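Local coordinates for glycosyl hydrolases family 2, sugar binding domain protein (PDB 6D1P) that probably hydrolyses O-glycosyl bonds as a family 2 beta-glucuronidase of the human gut bacterium Bacteroides uniformis, at residues L623-P637 / L700-W713. Sequence-based numbering, arbitrary orientation.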
loop_
_atom_site.group_PDB
_atom_site.type_symbol
_atom_site.label_atom_id
_atom_site.label_comp_id
_atom_site.label_asym_id
_atom_site.label_seq_id
_atom_site.Cartn_x
_atom_site.Cartn_y
_atom_site.Cartn_z
ATOM N N LEU A 623 -44.490 13.013 8.341
ATOM C CA LEU A 623 -44.891 12.201 9.475
ATOM C C LEU A 623 -43.953 11.000 9.494
ATOM O O LEU A 623 -43.805 10.330 8.468
ATOM C CB LEU A 623 -46.352 11.761 9.320
ATOM C CG LEU A 623 -47.005 10.842 10.345
ATOM C CD1 LEU A 623 -47.206 11.570 11.656
ATOM C CD2 LEU A 623 -48.348 10.342 9.811
ATOM N N HIS A 624 -43.299 10.744 10.630
ATOM C CA HIS A 624 -42.361 9.627 10.744
ATOM C C HIS A 624 -42.500 9.018 12.123
ATOM O O HIS A 624 -42.129 9.641 13.120
ATOM C CB HIS A 624 -40.905 10.057 10.509
ATOM C CG HIS A 624 -39.908 8.928 10.622
ATOM N ND1 HIS A 624 -39.438 8.228 9.526
ATOM C CD2 HIS A 624 -39.308 8.374 11.702
ATOM C CE1 HIS A 624 -38.584 7.303 9.926
ATOM N NE2 HIS A 624 -38.490 7.367 11.243
ATOM N N ILE A 625 -43.016 7.797 12.174
ATOM C CA ILE A 625 -42.999 7.036 13.410
ATOM C C ILE A 625 -41.573 6.601 13.687
ATOM O O ILE A 625 -40.912 6.007 12.826
ATOM C CB ILE A 625 -43.925 5.821 13.301
ATOM C CG1 ILE A 625 -45.343 6.266 12.905
ATOM C CG2 ILE A 625 -43.888 5.024 14.594
ATOM C CD1 ILE A 625 -46.211 5.129 12.367
ATOM N N TYR A 626 -41.088 6.887 14.885
ATOM C CA TYR A 626 -39.750 6.455 15.238
ATOM C C TYR A 626 -39.746 4.944 15.445
ATOM O O TYR A 626 -40.461 4.424 16.307
ATOM C CB TYR A 626 -39.249 7.197 16.479
ATOM C CG TYR A 626 -38.006 6.582 17.064
ATOM C CD1 TYR A 626 -36.918 6.242 16.252
ATOM C CD2 TYR A 626 -37.918 6.307 18.422
ATOM C CE1 TYR A 626 -35.783 5.654 16.793
ATOM C CE2 TYR A 626 -36.788 5.731 18.967
ATOM C CZ TYR A 626 -35.726 5.412 18.147
ATOM O OH TYR A 626 -34.607 4.827 18.695
ATOM N N GLY A 627 -38.931 4.242 14.655
ATOM C CA GLY A 627 -38.762 2.815 14.825
ATOM C C GLY A 627 -38.793 2.012 13.537
ATOM O O GLY A 627 -38.868 0.788 13.593
ATOM N N HIS A 628 -38.737 2.671 12.377
ATOM C CA HIS A 628 -38.650 1.944 11.114
ATOM C C HIS A 628 -37.472 0.969 11.105
ATOM O O HIS A 628 -37.560 -0.121 10.524
ATOM C CB HIS A 628 -38.505 2.922 9.953
ATOM C CG HIS A 628 -39.774 3.596 9.553
ATOM N ND1 HIS A 628 -40.442 3.283 8.390
ATOM C CD2 HIS A 628 -40.481 4.590 10.140
ATOM C CE1 HIS A 628 -41.513 4.045 8.282
ATOM N NE2 HIS A 628 -41.560 4.848 9.330
ATOM N N SER A 629 -36.349 1.357 11.721
ATOM C CA SER A 629 -35.166 0.512 11.788
ATOM C C SER A 629 -35.032 -0.188 13.137
ATOM O O SER A 629 -33.937 -0.634 13.495
ATOM C CB SER A 629 -33.905 1.327 11.473
ATOM O OG SER A 629 -33.552 2.215 12.534
ATOM N N TRP A 630 -36.128 -0.315 13.884
ATOM C CA TRP A 630 -36.123 -0.948 15.204
ATOM C C TRP A 630 -37.041 -2.166 15.137
ATOM O O TRP A 630 -38.258 -2.052 15.359
ATOM C CB TRP A 630 -36.556 0.059 16.271
ATOM C CG TRP A 630 -36.383 -0.382 17.691
ATOM C CD1 TRP A 630 -36.136 -1.650 18.144
ATOM C CD2 TRP A 630 -36.454 0.455 18.860
ATOM N NE1 TRP A 630 -36.046 -1.653 19.519
ATOM C CE2 TRP A 630 -36.232 -0.373 19.981
ATOM C CE3 TRP A 630 -36.679 1.825 19.063
ATOM C CZ2 TRP A 630 -36.236 0.122 21.285
ATOM C CZ3 TRP A 630 -36.660 2.315 20.358
ATOM C CH2 TRP A 630 -36.452 1.466 21.451
ATOM N N PRO A 631 -36.496 -3.364 14.822
ATOM C CA PRO A 631 -37.363 -4.507 14.495
ATOM C C PRO A 631 -37.934 -5.217 15.714
ATOM O O PRO A 631 -39.019 -5.812 15.640
ATOM C CB PRO A 631 -36.431 -5.443 13.705
ATOM C CG PRO A 631 -34.994 -4.831 13.831
ATOM C CD PRO A 631 -35.065 -3.731 14.826
ATOM N N VAL A 632 -37.217 -5.184 16.835
ATOM C CA VAL A 632 -37.608 -5.923 18.029
ATOM C C VAL A 632 -37.562 -4.985 19.234
ATOM O O VAL A 632 -36.473 -4.593 19.682
ATOM C CB VAL A 632 -36.718 -7.149 18.266
ATOM C CG1 VAL A 632 -37.120 -7.834 19.558
ATOM C CG2 VAL A 632 -36.835 -8.112 17.102
ATOM N N ARG A 633 -38.735 -4.653 19.773
ATOM C CA ARG A 633 -38.906 -3.989 21.062
ATOM C C ARG A 633 -38.904 -5.018 22.196
ATOM O O ARG A 633 -39.050 -6.227 21.978
ATOM C CB ARG A 633 -40.217 -3.213 21.093
ATOM C CG ARG A 633 -40.479 -2.347 19.885
ATOM C CD ARG A 633 -39.830 -0.998 20.043
ATOM N NE ARG A 633 -40.176 -0.326 21.305
ATOM C CZ ARG A 633 -41.128 0.595 21.423
ATOM N NH1 ARG A 633 -41.835 0.926 20.349
ATOM N NH2 ARG A 633 -41.360 1.195 22.602
ATOM N N TRP A 634 -38.746 -4.538 23.427
ATOM C CA TRP A 634 -38.767 -5.456 24.559
ATOM C C TRP A 634 -39.205 -4.747 25.832
ATOM O O TRP A 634 -39.206 -3.514 25.924
ATOM C CB TRP A 634 -37.414 -6.117 24.779
ATOM C CG TRP A 634 -36.342 -5.172 25.196
ATOM C CD1 TRP A 634 -35.957 -4.875 26.473
ATOM C CD2 TRP A 634 -35.500 -4.399 24.329
ATOM N NE1 TRP A 634 -34.923 -3.964 26.457
ATOM C CE2 TRP A 634 -34.619 -3.659 25.155
ATOM C CE3 TRP A 634 -35.399 -4.270 22.935
ATOM C CZ2 TRP A 634 -33.653 -2.790 24.635
ATOM C CZ3 TRP A 634 -34.431 -3.411 22.413
ATOM C CH2 TRP A 634 -33.573 -2.676 23.268
ATOM N N GLY A 635 -39.527 -5.567 26.824
ATOM C CA GLY A 635 -40.119 -5.140 28.076
ATOM C C GLY A 635 -40.933 -6.271 28.680
ATOM O O GLY A 635 -40.998 -7.380 28.151
ATOM N N LYS A 636 -41.562 -5.966 29.809
ATOM C CA LYS A 636 -42.355 -6.975 30.488
ATOM C C LYS A 636 -43.660 -7.228 29.722
ATOM O O LYS A 636 -44.060 -6.421 28.881
ATOM C CB LYS A 636 -42.614 -6.543 31.929
ATOM C CG LYS A 636 -41.467 -6.954 32.837
ATOM C CD LYS A 636 -41.435 -6.234 34.180
ATOM C CE LYS A 636 -40.106 -6.519 34.901
ATOM N NZ LYS A 636 -40.254 -7.098 36.274
ATOM N N PRO A 637 -44.310 -8.372 29.946
ATOM C CA PRO A 637 -45.553 -8.658 29.206
ATOM C C PRO A 637 -46.680 -7.738 29.654
ATOM O O PRO A 637 -46.926 -7.567 30.850
ATOM C CB PRO A 637 -45.850 -10.125 29.543
ATOM C CG PRO A 637 -44.553 -10.683 30.094
ATOM C CD PRO A 637 -43.847 -9.528 30.739
ATOM N N LEU A 700 -51.743 12.527 5.933
ATOM C CA LEU A 700 -50.468 11.844 5.791
ATOM C C LEU A 700 -50.510 10.522 6.555
ATOM O O LEU A 700 -51.283 10.361 7.502
ATOM C CB LEU A 700 -49.322 12.734 6.281
ATOM C CG LEU A 700 -48.785 13.689 5.208
ATOM C CD1 LEU A 700 -49.730 14.852 4.946
ATOM C CD2 LEU A 700 -47.427 14.212 5.586
ATOM N N ASP A 701 -49.700 9.561 6.118
ATOM C CA ASP A 701 -49.749 8.228 6.697
ATOM C C ASP A 701 -48.339 7.694 6.852
ATOM O O ASP A 701 -47.460 7.997 6.047
ATOM C CB ASP A 701 -50.564 7.244 5.833
ATOM C CG ASP A 701 -51.992 7.715 5.581
ATOM O OD1 ASP A 701 -52.672 8.128 6.548
ATOM O OD2 ASP A 701 -52.434 7.669 4.408
ATOM N N ASP A 702 -48.138 6.888 7.890
ATOM C CA ASP A 702 -46.911 6.129 8.051
ATOM C C ASP A 702 -47.263 4.867 8.822
ATOM O O ASP A 702 -48.294 4.806 9.497
ATOM C CB ASP A 702 -45.823 6.952 8.769
ATOM C CG ASP A 702 -44.465 6.240 8.829
ATOM O OD1 ASP A 702 -44.130 5.472 7.901
ATOM O OD2 ASP A 702 -43.728 6.459 9.821
ATOM N N GLU A 703 -46.396 3.858 8.709
ATOM C CA GLU A 703 -46.632 2.564 9.336
ATOM C C GLU A 703 -45.300 1.859 9.576
ATOM O O GLU A 703 -44.425 1.850 8.711
ATOM C CB GLU A 703 -47.541 1.660 8.470
ATOM C CG GLU A 703 -47.516 0.171 8.888
ATOM C CD GLU A 703 -48.003 -0.807 7.797
ATOM O OE1 GLU A 703 -48.978 -0.477 7.076
ATOM O OE2 GLU A 703 -47.404 -1.908 7.668
ATOM N N ILE A 704 -45.162 1.260 10.753
ATOM C CA ILE A 704 -44.073 0.341 11.029
ATOM C C ILE A 704 -44.663 -0.895 11.690
ATOM O O ILE A 704 -45.759 -0.866 12.251
ATOM C CB ILE A 704 -42.980 0.952 11.934
ATOM C CG1 ILE A 704 -43.495 1.112 13.370
ATOM C CG2 ILE A 704 -42.494 2.289 11.376
ATOM C CD1 ILE A 704 -42.439 1.601 14.341
ATOM N N GLN A 705 -43.917 -1.992 11.615
ATOM C CA GLN A 705 -44.217 -3.191 12.377
ATOM C C GLN A 705 -43.016 -3.510 13.244
ATOM O O GLN A 705 -41.878 -3.274 12.834
ATOM C CB GLN A 705 -44.542 -4.368 11.452
ATOM C CG GLN A 705 -45.683 -4.085 10.481
ATOM C CD GLN A 705 -46.084 -5.320 9.694
ATOM O OE1 GLN A 705 -45.858 -6.452 10.133
ATOM N NE2 GLN A 705 -46.678 -5.109 8.519
ATOM N N GLN A 706 -43.262 -4.025 14.446
ATOM C CA GLN A 706 -42.181 -4.393 15.349
ATOM C C GLN A 706 -42.587 -5.619 16.148
ATOM O O GLN A 706 -43.728 -5.725 16.592
ATOM C CB GLN A 706 -41.816 -3.261 16.331
ATOM C CG GLN A 706 -41.444 -1.929 15.710
ATOM C CD GLN A 706 -41.254 -0.828 16.753
ATOM O OE1 GLN A 706 -42.074 -0.673 17.667
ATOM N NE2 GLN A 706 -40.150 -0.072 16.633
ATOM N N GLU A 707 -41.649 -6.538 16.337
ATOM C CA GLU A 707 -41.869 -7.620 17.278
ATOM C C GLU A 707 -41.712 -7.106 18.699
ATOM O O GLU A 707 -40.936 -6.189 18.974
ATOM C CB GLU A 707 -40.883 -8.761 17.034
ATOM C CG GLU A 707 -40.947 -9.359 15.635
ATOM C CD GLU A 707 -42.010 -10.429 15.509
ATOM O OE1 GLU A 707 -42.411 -10.999 16.554
ATOM O OE2 GLU A 707 -42.445 -10.697 14.363
ATOM N N TYR A 708 -42.450 -7.708 19.615
ATOM C CA TYR A 708 -42.322 -7.385 21.025
ATOM C C TYR A 708 -41.876 -8.643 21.737
ATOM O O TYR A 708 -42.549 -9.677 21.654
ATOM C CB TYR A 708 -43.637 -6.857 21.606
ATOM C CG TYR A 708 -43.486 -6.388 23.027
ATOM C CD1 TYR A 708 -42.605 -5.352 23.348
ATOM C CD2 TYR A 708 -44.201 -6.981 24.058
ATOM C CE1 TYR A 708 -42.448 -4.919 24.661
ATOM C CE2 TYR A 708 -44.056 -6.553 25.376
ATOM C CZ TYR A 708 -43.179 -5.521 25.671
ATOM O OH TYR A 708 -43.026 -5.092 26.974
ATOM N N GLN A 709 -40.744 -8.561 22.415
ATOM C CA GLN A 709 -40.114 -9.720 23.026
ATOM C C GLN A 709 -40.121 -9.546 24.535
ATOM O O GLN A 709 -39.571 -8.573 25.059
ATOM C CB GLN A 709 -38.692 -9.906 22.499
ATOM C CG GLN A 709 -37.792 -10.787 23.357
ATOM C CD GLN A 709 -36.388 -10.914 22.770
ATOM O OE1 GLN A 709 -36.219 -11.006 21.545
ATOM N NE2 GLN A 709 -35.374 -10.902 23.637
ATOM N N THR A 710 -40.746 -10.492 25.225
ATOM C CA THR A 710 -40.870 -10.432 26.668
ATOM C C THR A 710 -39.889 -11.339 27.375
ATOM O O THR A 710 -39.653 -11.154 28.568
ATOM C CB THR A 710 -42.295 -10.794 27.094
ATOM O OG1 THR A 710 -42.607 -12.114 26.629
ATOM C CG2 THR A 710 -43.276 -9.801 26.498
ATOM N N ARG A 711 -39.301 -12.300 26.676
ATOM C CA ARG A 711 -38.246 -13.079 27.299
ATOM C C ARG A 711 -36.985 -12.226 27.409
ATOM O O ARG A 711 -36.682 -11.414 26.530
ATOM C CB ARG A 711 -38.003 -14.370 26.517
ATOM C CG ARG A 711 -39.219 -15.284 26.532
ATOM C CD ARG A 711 -38.865 -16.763 26.425
ATOM N NE ARG A 711 -37.691 -17.121 27.223
ATOM C CZ ARG A 711 -37.241 -18.367 27.364
ATOM N NH1 ARG A 711 -36.152 -18.624 28.089
ATOM N NH2 ARG A 711 -37.889 -19.363 26.775
ATOM N N THR A 712 -36.300 -12.356 28.538
ATOM C CA THR A 712 -35.029 -11.700 28.774
ATOM C C THR A 712 -33.890 -12.602 28.282
ATOM O O THR A 712 -34.112 -13.744 27.875
ATOM C CB THR A 712 -34.899 -11.380 30.252
ATOM O OG1 THR A 712 -35.116 -12.587 30.986
ATOM C CG2 THR A 712 -35.969 -10.365 30.659
ATOM N N TRP A 713 -32.658 -12.084 28.303
ATOM C CA TRP A 713 -31.556 -12.784 27.659
ATOM C C TRP A 713 -30.314 -12.788 28.535
ATOM O O TRP A 713 -30.063 -11.851 29.296
ATOM C CB TRP A 713 -31.218 -12.159 26.302
ATOM C CG TRP A 713 -30.860 -10.715 26.398
ATOM C CD1 TRP A 713 -29.612 -10.188 26.573
ATOM C CD2 TRP A 713 -31.761 -9.604 26.330
ATOM N NE1 TRP A 713 -29.681 -8.821 26.616
ATOM C CE2 TRP A 713 -30.987 -8.435 26.466
ATOM C CE3 TRP A 713 -33.145 -9.487 26.166
ATOM C CZ2 TRP A 713 -31.551 -7.158 26.453
ATOM C CZ3 TRP A 713 -33.711 -8.212 26.149
ATOM C CH2 TRP A 713 -32.913 -7.066 26.289
HETATM O O HOH W 1 -40.328 2.476 18.171
HETATM O O HOH W 2 -39.778 -1.443 12.475
#
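Gln706 reaches across to Trp630 and Arg633, illustrating how one amide can tie a strand to a chain that is changing sheets through a type I turn, Gly627-Trp630. CB of Gln706 lies 3.8 Å from Pro631 O. CG, anti to the carbonyl carbon (chi1 -56°), passes close to Trp630 O. From there the extended chain brings CD 3.6 Å from Arg633 CG. The tip then divides: OE1 takes a bond from Arg633 NH1 (3.1 Å, 157° at the hydrogen), in the amide plane on a lone pair and at the guanidinium edge. One N-H of NE2 is shared weakly between Trp630 O (3.0 Å) and Gly627 O, while the other is directed at a water that in turn donates to Tyr626 O. A donor facing OE1 and carbonyls facing NE2 together select this turn of the buried amide.

Nearer the start of the strand, Asp702 OD2 is gripped twice, by Ile625 N at 2.8 Å and by His628 NE2 at 2.7 Å. The second uses the syn lone pair, with ring and carboxylate only 8° from coplanar, while Ile704 CG2 covers one ring face in a CH-pi contact. At the far end, Trp713 turns its edge to the face of Trp634 in a T-shaped pair.

Strand 632-634 pairs in parallel with 698-709 and is outermost in its sheet within the chain; 698-709 runs antiparallel to 685-695 on its other side. Strand 623-625 instead joins 641-647 in a second sheet, so the chain crosses from one sheet to the other, consistent with an immunoglobulin-like sandwich. Arg633 also reaches Glu524, by a salt bridge, and Glu642 O, while helix 550-564 packs on Tyr626 and Trp630, setting these two sheets against the TIM-barrel domain.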